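Local coordinates for protein 4-alpha-glucanotransferase (Corynebacterium glutamicum, PDB 5B68) that belongs to the amylomaltase (disproportionating enzyme) family of glucanotransferases and carries a TIM-type beta/alpha barrel together with a beta-sandwich domain, at residues 205-210 against 689-694; 215-220 against 552-557. All coordinates share one frame; numbering follows the deposited sequence.

Interaction 1. Residues 205-210 against 689-694; sequences ASVVAQ and SLRENE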
ATOM      1  N   ALA A 205      20.267  -2.769   2.962  1.00 18.63           N
ATOM      2  CA  ALA A 205      20.117  -3.545   1.710  1.00 19.87           C
ATOM      3  C   ALA A 205      21.436  -4.116   1.293  1.00 19.64           C
ATOM      4  O   ALA A 205      21.516  -5.332   0.961  1.00 20.37           O
ATOM      5  CB  ALA A 205      19.557  -2.710   0.556  1.00 17.79           C
ATOM      6  N   SER A 206      22.480  -3.289   1.403  1.00 20.57           N
ATOM      7  CA  SER A 206      23.798  -3.737   0.911  1.00 21.18           C
ATOM      8  C   SER A 206      24.292  -4.876   1.811  1.00 20.04           C
ATOM      9  O   SER A 206      24.912  -5.810   1.318  1.00 20.21           O
ATOM     10  CB  SER A 206      24.819  -2.601   0.741  1.00 26.78           C
ATOM     11  OG  SER A 206      25.190  -2.159   2.019  1.00 33.11           O
ATOM     12  N   VAL A 207      24.007  -4.826   3.102  1.00 19.97           N
ATOM     13  CA  VAL A 207      24.468  -5.871   4.028  1.00 21.05           C
ATOM     14  C   VAL A 207      23.770  -7.186   3.781  1.00 21.83           C
ATOM     15  O   VAL A 207      24.391  -8.207   3.649  1.00 21.40           O
ATOM     16  CB  VAL A 207      24.210  -5.440   5.489  1.00 21.64           C
ATOM     17  CG1 VAL A 207      24.305  -6.613   6.466  1.00 24.61           C
ATOM     18  CG2 VAL A 207      25.143  -4.340   5.902  1.00 22.44           C
ATOM     19  N   VAL A 208      22.454  -7.185   3.684  1.00 18.94           N
ATOM     20  CA  VAL A 208      21.738  -8.495   3.584  1.00 19.40           C
ATOM     21  C   VAL A 208      21.964  -9.038   2.196  1.00 18.14           C
ATOM     22  O   VAL A 208      21.857 -10.240   1.998  1.00 22.14           O
ATOM     23  CB  VAL A 208      20.258  -8.407   3.946  1.00 20.82           C
ATOM     24  CG1 VAL A 208      20.065  -7.964   5.379  1.00 22.62           C
ATOM     25  CG2 VAL A 208      19.522  -7.444   3.025  1.00 19.42           C
ATOM     26  N   ALA A 209      22.303  -8.183   1.221  1.00 18.08           N
ATOM     27  CA  ALA A 209      22.586  -8.652  -0.117  1.00 19.13           C
ATOM     28  C   ALA A 209      23.866  -9.533  -0.138  1.00 23.27           C
ATOM     29  O   ALA A 209      24.015 -10.367  -1.008  1.00 22.28           O
ATOM     30  CB  ALA A 209      22.799  -7.466  -1.033  1.00 18.44           C
ATOM     31  N   GLN A 210      24.755  -9.367   0.849  1.00 23.71           N
ATOM     32  CA  GLN A 210      26.065 -10.090   0.834  1.00 26.14           C
ATOM     33  C   GLN A 210      25.785 -11.540   1.160  1.00 25.72           C
ATOM     34  O   GLN A 210      26.616 -12.408   0.908  1.00 27.73           O
ATOM     35  CB  GLN A 210      26.983  -9.525   1.914  1.00 28.72           C
ATOM     36  CG  GLN A 210      27.341  -8.103   1.616  1.00 29.97           C
ATOM     37  CD  GLN A 210      28.011  -7.369   2.750  1.00 36.74           C
ATOM     38  OE1 GLN A 210      28.105  -7.849   3.888  1.00 46.31           O
ATOM     39  NE2 GLN A 210      28.368  -6.120   2.466  1.00 36.67           N
ATOM     40  N   SER A 689      26.504  -4.358  13.272  1.00 26.41           N
ATOM     41  CA  SER A 689      26.735  -5.579  13.983  1.00 30.37           C
ATOM     42  C   SER A 689      26.026  -6.754  13.447  1.00 30.90           C
ATOM     43  O   SER A 689      26.126  -7.827  14.066  1.00 28.62           O
ATOM     44  CB  SER A 689      26.183  -5.446  15.381  1.00 30.16           C
ATOM     45  OG  SER A 689      26.886  -4.445  16.015  1.00 33.09           O
ATOM     46  N   LEU A 690      25.179  -6.584  12.429  1.00 27.52           N
ATOM     47  CA  LEU A 690      24.310  -7.696  12.047  1.00 27.11           C
ATOM     48  C   LEU A 690      25.039  -8.965  11.714  1.00 27.52           C
ATOM     49  O   LEU A 690      24.602 -10.081  12.103  1.00 30.67           O
ATOM     50  CB  LEU A 690      23.464  -7.321  10.822  1.00 26.47           C
ATOM     51  CG  LEU A 690      22.192  -6.543  11.177  1.00 28.44           C
ATOM     52  CD1 LEU A 690      21.577  -5.962   9.897  1.00 26.76           C
ATOM     53  CD2 LEU A 690      21.127  -7.432  11.786  1.00 27.09           C
ATOM     54  N   ARG A 691      26.080  -8.817  10.932  1.00 24.99           N
ATOM     55  CA  ARG A 691      26.839  -9.935  10.441  1.00 28.38           C
ATOM     56  C   ARG A 691      27.900 -10.419  11.432  1.00 33.00           C
ATOM     57  O   ARG A 691      28.621 -11.309  11.094  1.00 35.91           O
ATOM     58  CB  ARG A 691      27.472  -9.614   9.081  1.00 32.06           C
ATOM     59  CG  ARG A 691      26.388  -9.390   8.060  1.00 34.71           C
ATOM     60  CD  ARG A 691      26.882  -9.154   6.648  1.00 35.43           C
ATOM     61  NE  ARG A 691      27.217 -10.402   6.001  1.00 36.66           N
ATOM     62  CZ  ARG A 691      28.451 -10.879   5.932  1.00 42.50           C
ATOM     63  NH1 ARG A 691      29.491 -10.188   6.455  1.00 36.90           N
ATOM     64  NH2 ARG A 691      28.647 -12.056   5.321  1.00 34.99           N
ATOM     65  N   GLU A 692      27.966  -9.841  12.647  1.00 33.34           N
ATOM     66  CA  GLU A 692      28.839 -10.301  13.697  1.00 37.53           C
ATOM     67  C   GLU A 692      28.133 -11.383  14.488  1.00 38.16           C
ATOM     68  O   GLU A 692      28.780 -12.035  15.254  1.00 37.17           O
ATOM     69  CB  GLU A 692      29.227  -9.145  14.658  1.00 41.13           C
ATOM     70  CG  GLU A 692      30.127  -8.115  14.009  1.00 47.11           C
ATOM     71  CD  GLU A 692      30.300  -6.833  14.825  1.00 58.00           C
ATOM     72  OE1 GLU A 692      29.544  -6.582  15.807  1.00 64.36           O
ATOM     73  OE2 GLU A 692      31.198  -6.049  14.453  1.00 60.69           O
ATOM     74  N   ASN A 693      26.814 -11.556  14.386  1.00 42.99           N
ATOM     75  CA  ASN A 693      26.162 -12.521  15.303  1.00 46.68           C
ATOM     76  C   ASN A 693      25.974 -13.810  14.546  1.00 38.47           C
ATOM     77  O   ASN A 693      25.606 -13.788  13.377  1.00 30.58           O
ATOM     78  CB  ASN A 693      24.792 -12.111  15.856  1.00 57.51           C
ATOM     79  CG  ASN A 693      24.570 -10.619  15.896  1.00 70.59           C
ATOM     80  OD1 ASN A 693      25.175  -9.891  16.698  1.00 79.14           O
ATOM     81  ND2 ASN A 693      23.669 -10.147  15.032  1.00 79.67           N
ATOM     82  N   GLU A 694      26.237 -14.925  15.216  1.00 37.14           N
ATOM     83  CA  GLU A 694      26.120 -16.234  14.610  1.00 34.57           C
ATOM     84  C   GLU A 694      24.678 -16.575  14.188  1.00 31.73           C
ATOM     85  O   GLU A 694      24.502 -17.243  13.139  1.00 24.29           O
ATOM     86  CB  GLU A 694      26.684 -17.327  15.564  1.00 44.12           C
ATOM     87  CG  GLU A 694      26.819 -18.734  14.941  1.00 53.22           C
ATOM     88  CD  GLU A 694      27.243 -19.843  15.949  1.00 68.29           C
ATOM     89  OE1 GLU A 694      26.741 -19.871  17.124  1.00 59.89           O
ATOM     90  OE2 GLU A 694      28.075 -20.717  15.557  1.00 73.42           O
TER

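Interaction 2. Residues 215-220 against 552-557; sequences FLLINP and LALTTV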
ATOM      1  N   PHE A 215      15.945  -8.847  -2.467  1.00 19.09           N
ATOM      2  CA  PHE A 215      15.151  -7.676  -2.193  1.00 16.95           C
ATOM      3  C   PHE A 215      15.156  -7.344  -0.718  1.00 19.25           C
ATOM      4  O   PHE A 215      15.432  -8.186   0.093  1.00 17.94           O
ATOM      5  CB  PHE A 215      13.727  -7.853  -2.703  1.00 16.92           C
ATOM      6  CG  PHE A 215      12.971  -8.942  -2.033  1.00 16.97           C
ATOM      7  CD1 PHE A 215      12.260  -8.689  -0.898  1.00 18.58           C
ATOM      8  CD2 PHE A 215      12.944 -10.206  -2.556  1.00 18.01           C
ATOM      9  CE1 PHE A 215      11.558  -9.678  -0.275  1.00 19.77           C
ATOM     10  CE2 PHE A 215      12.239 -11.202  -1.938  1.00 17.86           C
ATOM     11  CZ  PHE A 215      11.544 -10.941  -0.804  1.00 18.22           C
ATOM     12  N   LEU A 216      14.852  -6.094  -0.411  1.00 17.88           N
ATOM     13  CA  LEU A 216      14.604  -5.661   0.940  1.00 17.59           C
ATOM     14  C   LEU A 216      13.206  -5.011   0.980  1.00 19.90           C
ATOM     15  O   LEU A 216      12.997  -3.917   0.477  1.00 17.43           O
ATOM     16  CB  LEU A 216      15.659  -4.663   1.403  1.00 19.54           C
ATOM     17  CG  LEU A 216      15.476  -4.150   2.805  1.00 18.71           C
ATOM     18  CD1 LEU A 216      15.694  -5.252   3.836  1.00 19.57           C
ATOM     19  CD2 LEU A 216      16.423  -2.999   3.016  1.00 20.23           C
ATOM     20  N   LEU A 217      12.265  -5.761   1.534  1.00 17.22           N
ATOM     21  CA  LEU A 217      10.866  -5.295   1.692  1.00 17.82           C
ATOM     22  C   LEU A 217      10.823  -4.479   2.923  1.00 18.11           C
ATOM     23  O   LEU A 217      11.267  -4.919   4.001  1.00 17.18           O
ATOM     24  CB  LEU A 217       9.899  -6.492   1.774  1.00 17.95           C
ATOM     25  CG  LEU A 217       8.465  -6.314   2.195  1.00 18.63           C
ATOM     26  CD1 LEU A 217       7.737  -5.390   1.211  1.00 17.43           C
ATOM     27  CD2 LEU A 217       7.686  -7.598   2.210  1.00 18.67           C
ATOM     28  N   ILE A 218      10.216  -3.311   2.812  1.00 19.30           N
ATOM     29  CA  ILE A 218      10.054  -2.403   3.901  1.00 17.78           C
ATOM     30  C   ILE A 218       8.595  -1.979   4.150  1.00 19.70           C
ATOM     31  O   ILE A 218       7.663  -2.317   3.417  1.00 19.13           O
ATOM     32  CB  ILE A 218      10.986  -1.178   3.780  1.00 18.51           C
ATOM     33  CG1 ILE A 218      10.634  -0.363   2.514  1.00 19.96           C
ATOM     34  CG2 ILE A 218      12.442  -1.632   3.760  1.00 19.99           C
ATOM     35  CD1 ILE A 218      11.329   0.955   2.411  1.00 21.69           C
ATOM     36  N   ASN A 219       8.403  -1.316   5.272  1.00 17.39           N
ATOM     37  CA  ASN A 219       7.131  -0.672   5.572  1.00 18.19           C
ATOM     38  C   ASN A 219       6.834   0.443   4.602  1.00 17.34           C
ATOM     39  O   ASN A 219       7.739   0.971   3.980  1.00 18.52           O
ATOM     40  CB  ASN A 219       7.141  -0.078   6.989  1.00 18.99           C
ATOM     41  CG  ASN A 219       8.320   0.866   7.204  1.00 20.64           C
ATOM     42  OD1 ASN A 219       8.211   2.134   7.130  1.00 24.01           O
ATOM     43  ND2 ASN A 219       9.451   0.308   7.414  1.00 17.39           N
ATOM     44  N   PRO A 220       5.528   0.852   4.536  1.00 18.42           N
ATOM     45  CA  PRO A 220       5.184   2.022   3.760  1.00 18.99           C
ATOM     46  C   PRO A 220       5.991   3.217   4.261  1.00 19.64           C
ATOM     47  O   PRO A 220       6.249   3.367   5.479  1.00 18.90           O
ATOM     48  CB  PRO A 220       3.668   2.217   4.069  1.00 17.73           C
ATOM     49  CG  PRO A 220       3.152   0.866   4.507  1.00 20.19           C
ATOM     50  CD  PRO A 220       4.347   0.249   5.176  1.00 19.75           C
ATOM     51  N   LEU A 552       3.186 -18.827  -7.463  1.00 21.21           N
ATOM     52  CA  LEU A 552       3.123 -17.391  -7.785  1.00 21.75           C
ATOM     53  C   LEU A 552       2.766 -16.658  -6.505  1.00 19.18           C
ATOM     54  O   LEU A 552       1.645 -16.216  -6.323  1.00 22.45           O
ATOM     55  CB  LEU A 552       2.164 -17.088  -8.928  1.00 22.56           C
ATOM     56  CG  LEU A 552       2.240 -15.673  -9.490  1.00 23.21           C
ATOM     57  CD1 LEU A 552       3.561 -15.395 -10.162  1.00 22.36           C
ATOM     58  CD2 LEU A 552       1.009 -15.457 -10.416  1.00 25.57           C
ATOM     59  N   ALA A 553       3.747 -16.549  -5.638  1.00 18.57           N
ATOM     60  CA  ALA A 553       3.575 -16.044  -4.285  1.00 21.02           C
ATOM     61  C   ALA A 553       4.885 -15.582  -3.656  1.00 21.01           C
ATOM     62  O   ALA A 553       5.947 -16.066  -3.996  1.00 19.51           O
ATOM     63  CB  ALA A 553       2.942 -17.086  -3.378  1.00 23.23           C
ATOM     64  N   LEU A 554       4.738 -14.666  -2.717  1.00 21.17           N
ATOM     65  CA  LEU A 554       5.710 -14.392  -1.697  1.00 21.14           C
ATOM     66  C   LEU A 554       5.374 -15.232  -0.448  1.00 20.43           C
ATOM     67  O   LEU A 554       4.293 -15.083   0.163  1.00 21.42           O
ATOM     68  CB  LEU A 554       5.669 -12.922  -1.284  1.00 23.98           C
ATOM     69  CG  LEU A 554       6.638 -12.553  -0.124  1.00 25.39           C
ATOM     70  CD1 LEU A 554       8.005 -12.546  -0.727  1.00 26.00           C
ATOM     71  CD2 LEU A 554       6.240 -11.199   0.370  1.00 30.52           C
ATOM     72  N   THR A 555       6.308 -16.087  -0.052  1.00 17.25           N
ATOM     73  CA  THR A 555       6.122 -16.918   1.154  1.00 19.13           C
ATOM     74  C   THR A 555       7.044 -16.479   2.303  1.00 19.22           C
ATOM     75  O   THR A 555       8.270 -16.281   2.118  1.00 20.75           O
ATOM     76  CB  THR A 555       6.324 -18.405   0.795  1.00 20.15           C
ATOM     77  OG1 THR A 555       5.316 -18.769  -0.141  1.00 24.73           O
ATOM     78  CG2 THR A 555       6.129 -19.273   2.034  1.00 19.97           C
ATOM     79  N   THR A 556       6.474 -16.260   3.479  1.00 19.40           N
ATOM     80  CA  THR A 556       7.240 -15.874   4.648  1.00 23.17           C
ATOM     81  C   THR A 556       6.866 -16.802   5.792  1.00 24.00           C
ATOM     82  O   THR A 556       5.799 -17.490   5.717  1.00 23.26           O
ATOM     83  CB  THR A 556       6.897 -14.442   5.168  1.00 25.14           C
ATOM     84  OG1 THR A 556       5.458 -14.289   5.284  1.00 29.48           O
ATOM     85  CG2 THR A 556       7.430 -13.501   4.266  1.00 31.67           C
ATOM     86  N   VAL A 557       7.679 -16.764   6.833  1.00 21.93           N
ATOM     87  CA  VAL A 557       7.340 -17.470   8.078  1.00 24.33           C
ATOM     88  C   VAL A 557       6.367 -16.592   8.829  1.00 26.31           C
ATOM     89  O   VAL A 557       5.400 -17.061   9.402  1.00 25.73           O
ATOM     90  CB  VAL A 557       8.558 -17.714   8.962  1.00 24.45           C
ATOM     91  CG1 VAL A 557       8.141 -18.302  10.308  1.00 26.43           C
ATOM     92  CG2 VAL A 557       9.598 -18.549   8.229  1.00 27.05           C
TER

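Interaction 1. Residues 205-210 against 689-694
Val207, in the last turns of helix 198-209, and Arg691, in the loop that leads into helix 694-702, bring their backbones to 8.0 Å (CA to CA), and the gap is bridged mainly by side chains. Val207 turns CG1 anti to its own N (chi1 164°), which sets this methyl alongside the aliphatic part of Arg691, 3.6 Å from Arg691 CD; the two side chains slide past each other in opposite directions. Leu690 adds a looser apolar touch, its CD1 lying 4.4 Å from Val207 CG1, while its side chain also packs on Leu650 and Val654. Gln210 OE1 comes to 3.3 Å from Arg691 CD. Arg691 bends at chi3 (80°), and Gln210 OE1 lies over one face of its guanidinium, with the amide plane turned 80° from it. Gln210 OE1 is 3.4 Å from Arg691 NE, but the angle is too poor for a hydrogen bond. The charge is instead met through NE by a salt bridge to Asp211, just beyond Gln210. Tyr696 packs on Arg691 as well. The whole is a C-terminal loop laid against an outer helix of a beta/alpha barrel, with apolar contacts of Val207 and Leu690 beside a partly exposed arginine.

Interaction 2. Residues 215-220 against 552-557
Leu554, Phe215 and Leu217 meet inside a TIM-type barrel, where side chains from non-neighbouring strands of the parallel sheet pack together in the interior. Strands 215-218 and 553-556 are separated in the sheet by 177-182 and 645-649, and the nearest CA atoms, those of Leu217 and Leu554, are 11.0 Å apart. No hydrogen bond crosses between the two segments: the contact is wholly apolar and buried.

Leu554 gives up the most surface. With CG anti to its backbone N (chi1 177°), it reaches into the interior and divides its two methyls between the partners. CD1 approaches the far end of the Phe215 ring, 3.9 Å from CZ, coming in obliquely, and CD2 stands 4.3 Å from Leu217 CD2, methyl against methyl. Phe215 and Leu217 are alternate residues of one strand and so send their side chains to the same side, while Leu216 between them packs outward on Leu201 of helix 198-209. The neighbouring strands complete the layer: Cys647 touches both Phe215 and Leu554, and Met384 touches both Phe215 and Leu217. Backbone hydrogen bonds tie Phe215 and Leu217 to Val180 on one flank, and Leu216 to Gly382 and Met384 on the other.

The Phe215 ring owes its place to chi1 of 64°, which sets CG between the backbone N and the carbonyl carbon; this brings the amide N of Leu217 to the ring's edge, in its plane.

In the fold
Both contacts involve the beta/alpha barrel, one on its outside and one within. Their centres are about 18 Å apart, and lie about 27 Å (interaction 1) and about 13 Å (interaction 2) from the centre of the chain. Helix 198-209 and strand 215-218 follow each other in sequence, and they touch where Ala205 N lies 3.9 Å from Leu216 CD2. Strand 215-218 thus faces the helix on one side and the barrel interior on the other. Along the chain interaction 2 is nested within the loop closed by interaction 1, so residues 689-694 return from near the C-terminus to cover a helix of the barrel's first beta-alpha-beta crossover.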